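Local coordinates for putative nucleolar GTP-binding protein 1 (Plasmodium falciparum, PDB 2QU8), which probably acts as a GTPase of the nucleolar NOG1 family, and is captured here with GDP in its nucleotide pocket, at residues S35-V40 with K127-L132; V111-I116 with S144-F149. All blocks are in the same frame, centred on the assembly; numbering follows the deposited sequence.

Contact 1: S35-V40 with K127-L132. With GDP (guanosine-5'-diphosphate), chain B.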
loop_
_atom_site.group_PDB
_atom_site.type_symbol
_atom_site.label_atom_id
_atom_site.label_comp_id
_atom_site.label_asym_id
_atom_site.label_seq_id
_atom_site.Cartn_x
_atom_site.Cartn_y
_atom_site.Cartn_z
ATOM N N SER A 35 -2.879 2.881 -0.262
ATOM C CA SER A 35 -3.451 3.276 -1.545
ATOM C C SER A 35 -4.733 2.480 -1.805
ATOM O O SER A 35 -4.954 1.432 -1.200
ATOM C CB SER A 35 -2.417 3.061 -2.655
ATOM O OG SER A 35 -2.923 3.436 -3.926
ATOM N N GLY A 36 -5.578 2.981 -2.699
ATOM C CA GLY A 36 -6.880 2.384 -2.945
ATOM C C GLY A 36 -7.948 3.442 -3.114
ATOM O O GLY A 36 -7.769 4.584 -2.681
ATOM N N ALA A 37 -9.061 3.063 -3.739
ATOM C CA ALA A 37 -10.161 3.986 -4.033
ATOM C C ALA A 37 -10.738 4.636 -2.772
ATOM O O ALA A 37 -10.514 4.142 -1.662
ATOM C CB ALA A 37 -11.249 3.274 -4.811
ATOM N N PRO A 38 -11.445 5.781 -2.933
ATOM C CA PRO A 38 -12.138 6.343 -1.782
ATOM C C PRO A 38 -13.101 5.337 -1.151
ATOM O O PRO A 38 -13.766 4.584 -1.861
ATOM C CB PRO A 38 -12.911 7.527 -2.377
ATOM C CG PRO A 38 -12.113 7.917 -3.593
ATOM C CD PRO A 38 -11.642 6.601 -4.147
ATOM N N ASN A 39 -13.130 5.336 0.180
ATOM C CA ASN A 39 -14.078 4.564 0.997
ATOM C C ASN A 39 -13.848 3.052 1.034
ATOM O O ASN A 39 -14.761 2.282 1.336
ATOM C CB ASN A 39 -15.531 4.922 0.659
ATOM C CG ASN A 39 -15.817 6.397 0.889
ATOM O OD1 ASN A 39 -16.031 7.149 -0.056
ATOM N ND2 ASN A 39 -15.770 6.822 2.142
ATOM N N VAL A 40 -12.615 2.644 0.764
ATOM C CA VAL A 40 -12.263 1.209 0.818
ATOM C C VAL A 40 -11.778 0.762 2.185
ATOM O O VAL A 40 -11.655 -0.435 2.423
ATOM C CB VAL A 40 -11.233 0.791 -0.267
ATOM C CG1 VAL A 40 -11.795 1.046 -1.645
ATOM C CG2 VAL A 40 -9.873 1.489 -0.052
ATOM N N LYS A 127 -13.458 -4.608 -10.475
ATOM C CA LYS A 127 -12.744 -4.358 -11.742
ATOM C C LYS A 127 -12.279 -2.914 -11.878
ATOM O O LYS A 127 -11.170 -2.657 -12.368
ATOM C CB LYS A 127 -13.610 -4.746 -12.953
ATOM C CG LYS A 127 -12.960 -4.468 -14.314
ATOM C CD LYS A 127 -13.859 -4.898 -15.471
ATOM C CE LYS A 127 -13.164 -4.713 -16.823
ATOM N NZ LYS A 127 -11.867 -5.478 -16.906
ATOM N N GLU A 128 -13.127 -1.974 -11.460
ATOM C CA GLU A 128 -12.765 -0.555 -11.476
ATOM C C GLU A 128 -11.633 -0.280 -10.475
ATOM O O GLU A 128 -10.763 0.552 -10.727
ATOM C CB GLU A 128 -13.984 0.325 -11.173
ATOM C CG GLU A 128 -15.026 0.348 -12.285
ATOM C CD GLU A 128 -16.297 1.093 -11.905
ATOM O OE1 GLU A 128 -16.832 0.844 -10.810
ATOM O OE2 GLU A 128 -16.767 1.928 -12.712
ATOM N N GLN A 129 -11.647 -0.991 -9.349
ATOM C CA GLN A 129 -10.584 -0.860 -8.346
ATOM C C GLN A 129 -9.271 -1.486 -8.825
ATOM O O GLN A 129 -8.195 -0.974 -8.539
ATOM C CB GLN A 129 -11.014 -1.451 -7.006
ATOM C CG GLN A 129 -12.170 -0.707 -6.347
ATOM C CD GLN A 129 -12.635 -1.370 -5.070
ATOM O OE1 GLN A 129 -11.942 -1.328 -4.050
ATOM N NE2 GLN A 129 -13.818 -1.977 -5.112
ATOM N N ILE A 130 -9.360 -2.596 -9.552
ATOM C CA ILE A 130 -8.168 -3.198 -10.152
ATOM C C ILE A 130 -7.607 -2.294 -11.261
ATOM O O ILE A 130 -6.397 -2.069 -11.337
ATOM C CB ILE A 130 -8.434 -4.637 -10.642
ATOM C CG1 ILE A 130 -8.589 -5.579 -9.437
ATOM C CG2 ILE A 130 -7.296 -5.112 -11.524
ATOM C CD1 ILE A 130 -8.950 -7.038 -9.790
ATOM N N ASN A 131 -8.487 -1.766 -12.107
ATOM C CA ASN A 131 -8.096 -0.744 -13.074
ATOM C C ASN A 131 -7.339 0.415 -12.431
ATOM O O ASN A 131 -6.337 0.879 -12.971
ATOM C CB ASN A 131 -9.310 -0.219 -13.838
ATOM C CG ASN A 131 -9.820 -1.202 -14.885
ATOM O OD1 ASN A 131 -9.396 -2.366 -14.942
ATOM N ND2 ASN A 131 -10.751 -0.738 -15.715
ATOM N N LEU A 132 -7.817 0.887 -11.279
ATOM C CA LEU A 132 -7.104 1.920 -10.526
ATOM C C LEU A 132 -5.698 1.451 -10.142
ATOM O O LEU A 132 -4.732 2.203 -10.292
ATOM C CB LEU A 132 -7.893 2.347 -9.276
ATOM C CG LEU A 132 -7.207 3.263 -8.251
ATOM C CD1 LEU A 132 -6.756 4.577 -8.866
ATOM C CD2 LEU A 132 -8.119 3.528 -7.052
HETATM P PB GDP B . -11.052 5.455 3.177
HETATM O O1B GDP B . -11.781 6.628 2.543
HETATM O O2B GDP B . -10.311 4.712 2.100
HETATM O O3B GDP B . -10.075 6.038 4.149
HETATM O O3A GDP B . -12.097 4.468 3.886
HETATM P PA GDP B . -12.686 4.665 5.383
HETATM O O1A GDP B . -13.032 6.123 5.622
HETATM O O2A GDP B . -11.714 4.167 6.408
HETATM O "O5'" GDP B . -13.998 3.758 5.289
HETATM C "C5'" GDP B . -15.096 4.170 4.461
HETATM C "C4'" GDP B . -16.403 3.596 4.991
HETATM O "O4'" GDP B . -16.293 2.169 5.070
HETATM C "C3'" GDP B . -16.701 4.068 6.407
HETATM O "O3'" GDP B . -18.110 4.233 6.556
HETATM C "C2'" GDP B . -16.220 2.921 7.267
HETATM O "O2'" GDP B . -16.854 2.900 8.545
HETATM C "C1'" GDP B . -16.567 1.724 6.401
HETATM N N9 GDP B . -15.729 0.530 6.623
HETATM C C8 GDP B . -14.405 0.528 6.879
HETATM N N7 GDP B . -13.945 -0.741 7.002
HETATM C C5 GDP B . -14.991 -1.571 6.819
HETATM C C6 GDP B . -15.196 -3.039 6.807
HETATM O O6 GDP B . -14.230 -3.808 7.017
HETATM N N1 GDP B . -16.438 -3.505 6.582
HETATM C C2 GDP B . -17.489 -2.689 6.355
HETATM N N2 GDP B . -18.711 -3.238 6.128
HETATM N N3 GDP B . -17.364 -1.333 6.342
HETATM C C4 GDP B . -16.164 -0.728 6.559
HETATM O O HOH W 1 -9.307 0.304 -4.293
#

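Contact 2: V111-I116 with S144-F149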
loop_
_atom_site.group_PDB
_atom_site.type_symbol
_atom_site.label_atom_id
_atom_site.label_comp_id
_atom_site.label_asym_id
_atom_site.label_seq_id
_atom_site.Cartn_x
_atom_site.Cartn_y
_atom_site.Cartn_z
ATOM N N VAL A 111 6.569 -0.129 1.729
ATOM C CA VAL A 111 5.828 -1.165 1.026
ATOM C C VAL A 111 4.423 -0.595 0.781
ATOM O O VAL A 111 3.902 0.131 1.623
ATOM C CB VAL A 111 5.764 -2.476 1.866
ATOM C CG1 VAL A 111 5.137 -2.231 3.238
ATOM C CG2 VAL A 111 5.012 -3.569 1.139
ATOM N N ILE A 112 3.825 -0.901 -0.365
ATOM C CA ILE A 112 2.479 -0.395 -0.673
ATOM C C ILE A 112 1.439 -1.349 -0.126
ATOM O O ILE A 112 1.555 -2.563 -0.297
ATOM C CB ILE A 112 2.226 -0.254 -2.203
ATOM C CG1 ILE A 112 3.429 0.373 -2.915
ATOM C CG2 ILE A 112 0.908 0.524 -2.496
ATOM C CD1 ILE A 112 3.812 1.775 -2.439
ATOM N N LEU A 113 0.437 -0.809 0.558
ATOM C CA LEU A 113 -0.763 -1.579 0.835
ATOM C C LEU A 113 -1.893 -0.972 0.009
ATOM O O LEU A 113 -2.409 0.094 0.349
ATOM C CB LEU A 113 -1.105 -1.594 2.331
ATOM C CG LEU A 113 -2.393 -2.310 2.778
ATOM C CD1 LEU A 113 -2.517 -3.739 2.234
ATOM C CD2 LEU A 113 -2.485 -2.319 4.293
ATOM N N PHE A 114 -2.237 -1.647 -1.086
ATOM C CA PHE A 114 -3.347 -1.256 -1.950
ATOM C C PHE A 114 -4.580 -2.042 -1.545
ATOM O O PHE A 114 -4.631 -3.273 -1.679
ATOM C CB PHE A 114 -3.036 -1.458 -3.450
ATOM C CG PHE A 114 -4.090 -0.878 -4.368
ATOM C CD1 PHE A 114 -3.968 0.421 -4.861
ATOM C CD2 PHE A 114 -5.221 -1.615 -4.710
ATOM C CE1 PHE A 114 -4.950 0.968 -5.695
ATOM C CE2 PHE A 114 -6.210 -1.077 -5.539
ATOM C CZ PHE A 114 -6.070 0.212 -6.033
ATOM N N ILE A 115 -5.578 -1.317 -1.053
ATOM C CA ILE A 115 -6.777 -1.932 -0.531
ATOM C C ILE A 115 -7.901 -1.922 -1.561
ATOM O O ILE A 115 -8.223 -0.877 -2.140
ATOM C CB ILE A 115 -7.241 -1.271 0.789
ATOM C CG1 ILE A 115 -6.114 -1.344 1.839
ATOM C CG2 ILE A 115 -8.542 -1.928 1.285
ATOM C CD1 ILE A 115 -6.450 -0.756 3.205
ATOM N N ILE A 116 -8.463 -3.110 -1.784
ATOM C CA ILE A 116 -9.658 -3.307 -2.583
ATOM C C ILE A 116 -10.797 -3.684 -1.641
ATOM O O ILE A 116 -10.695 -4.649 -0.874
ATOM C CB ILE A 116 -9.467 -4.429 -3.656
ATOM C CG1 ILE A 116 -8.377 -4.043 -4.670
ATOM C CG2 ILE A 116 -10.796 -4.755 -4.373
ATOM C CD1 ILE A 116 -7.966 -5.165 -5.626
ATOM N N SER A 144 7.733 -3.570 -3.115
ATOM C CA SER A 144 6.780 -4.600 -2.741
ATOM C C SER A 144 5.376 -4.030 -2.557
ATOM O O SER A 144 5.209 -2.859 -2.216
ATOM C CB SER A 144 7.229 -5.293 -1.464
ATOM O OG SER A 144 8.046 -6.401 -1.781
ATOM N N ILE A 145 4.378 -4.876 -2.798
ATOM C CA ILE A 145 2.972 -4.500 -2.681
ATOM C C ILE A 145 2.204 -5.598 -1.970
ATOM O O ILE A 145 2.369 -6.782 -2.276
ATOM C CB ILE A 145 2.322 -4.247 -4.084
ATOM C CG1 ILE A 145 3.079 -3.155 -4.854
ATOM C CG2 ILE A 145 0.818 -3.901 -3.945
ATOM C CD1 ILE A 145 2.755 -3.066 -6.346
ATOM N N VAL A 146 1.378 -5.215 -1.007
ATOM C CA VAL A 146 0.360 -6.120 -0.498
ATOM C C VAL A 146 -0.979 -5.660 -1.074
ATOM O O VAL A 146 -1.302 -4.474 -1.023
ATOM C CB VAL A 146 0.318 -6.153 1.052
ATOM C CG1 VAL A 146 -0.783 -7.076 1.549
ATOM C CG2 VAL A 146 1.667 -6.590 1.618
ATOM N N ILE A 147 -1.736 -6.593 -1.651
ATOM C CA ILE A 147 -3.104 -6.297 -2.064
ATOM C C ILE A 147 -4.004 -6.701 -0.916
ATOM O O ILE A 147 -4.058 -7.877 -0.543
ATOM C CB ILE A 147 -3.547 -7.053 -3.357
ATOM C CG1 ILE A 147 -2.584 -6.806 -4.529
ATOM C CG2 ILE A 147 -4.986 -6.685 -3.732
ATOM C CD1 ILE A 147 -2.584 -5.406 -5.097
ATOM N N GLY A 148 -4.683 -5.717 -0.334
ATOM C CA GLY A 148 -5.592 -5.979 0.765
ATOM C C GLY A 148 -7.013 -6.105 0.267
ATOM O O GLY A 148 -7.531 -5.192 -0.378
ATOM N N PHE A 149 -7.640 -7.242 0.538
ATOM C CA PHE A 149 -9.062 -7.410 0.261
ATOM C C PHE A 149 -9.840 -7.131 1.530
ATOM O O PHE A 149 -9.838 -7.928 2.466
ATOM C CB PHE A 149 -9.361 -8.794 -0.314
ATOM C CG PHE A 149 -8.583 -9.089 -1.548
ATOM C CD1 PHE A 149 -7.497 -9.948 -1.510
ATOM C CD2 PHE A 149 -8.894 -8.451 -2.745
ATOM C CE1 PHE A 149 -6.751 -10.200 -2.661
ATOM C CE2 PHE A 149 -8.157 -8.700 -3.895
ATOM C CZ PHE A 149 -7.083 -9.573 -3.849
#

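Contact 1: S35-V40 with K127-L132
L132 and A37 meet through methyl groups: CD2 of L132 lies 3.9 Å from CB of A37 and closer still to the backbone, 3.5 Å from A37 N. The leucine sends CG anti to its backbone N (chi1 171°), which carries CD2 from the helix to the peptide joining G36 to A37. Three residues before it on the helix, Q129 reaches out with its chain extended beyond CG, and its amide oxygen OE1 comes within 3.4 Å of V40 CG1. The two side chains run past each other in opposite directions, so the valine methyl lies alongside the amide end.

No direct hydrogen bond joins loop and helix; one water does the polar work. It accepts a hydrogen bond from A37 N at 2.8 Å and donates to Q129 OE1 at 3.1 Å. That oxygen also takes the backbone N-H of D117, so two donors grip it, while NE2 makes weak bonds to L124 O and T125 O. The buried A37 amide is thus satisfied next to a leucine methyl.

On the nucleotide side, a type II turn from A37 to V40 presents backbone N-H groups to the beta-phosphate. N39 N donates to GDP O1B at 3.0 Å, while V40 N makes a weak bond to GDP O2B. The positive phi of G36 (139°) would press a side chain against the preceding carbonyl, in keeping with the first glycine of a P-loop. K42 NZ, bonded to the carbonyl oxygens of G36 and A37, also reaches GDP.

The loop leads from strand 30-35 into helix 42-49. Helix 126-137 packs beside it, with I130 turned to helix 162-174.

Contact 2: V111-I116 with S144-F149
I116 packs CD1 against two side chains of the neighbouring strand, 3.8 Å from I147 CG2 and 3.9 Å from F149 CE2. Its shaft lies beside F149 and points the same way, but slants across I147. CG1 sits beside the backbone N (chi1 -63°) and the chain then extends, carrying CD1 to both partners. In its own strand, I116 CG1 lies in plane at the edge of the F114 ring.

The strands run parallel, their short axes 24° apart, and five backbone hydrogen bonds alternate between them. The shortest is I116 N to G148 O at 2.7 Å, close to straight at the hydrogen (167°). Between these bonds, CA-H groups approach carbonyl oxygens, as L113 CA does V146 O.

Side-chain packing is uneven. It is close on the face of L113 and V146, where L113 CD1 lies 3.8 Å from V146 CG1 and 3.9 Å from G148 N; G148, lacking a side chain, lets the leucine methyl lie over the backbone. Packing is looser where F114 meets I147, with F114 CB 4.3 Å from I147 CD1, and the phenyl ring leads away from the neighbouring strand to meet F133 edge-to-face. Neither region is a solvent side, since every touching residue is buried: helix 126-137 covers the F114, I116 and I147 face, and strands 30-35 and 179-183 flank the pair.

With helix 126-137 between them in the chain, these adjacent parallel strands form a beta-alpha-beta unit in the central sheet of a P-loop GTPase fold.

Overall arrangement
From the N terminus, the chain enters contact 1 where strand 30-35 ends and the phosphate-binding loop begins. It then runs through helix 42-49, three more strands and helix 96-106 before reaching the first strand of contact 2. The second half of contact 1, on helix 126-137, follows and closes a loop of 86 residues; strand 145-150 then completes contact 2 across only 27. The segments therefore alternate and the two contacts cross. They also touch directly: S35 pairs through its backbone with L113 and I115, and Q129 packs on I116. Together they tie the nucleotide loop, the central parallel strands and the helix joining two of them.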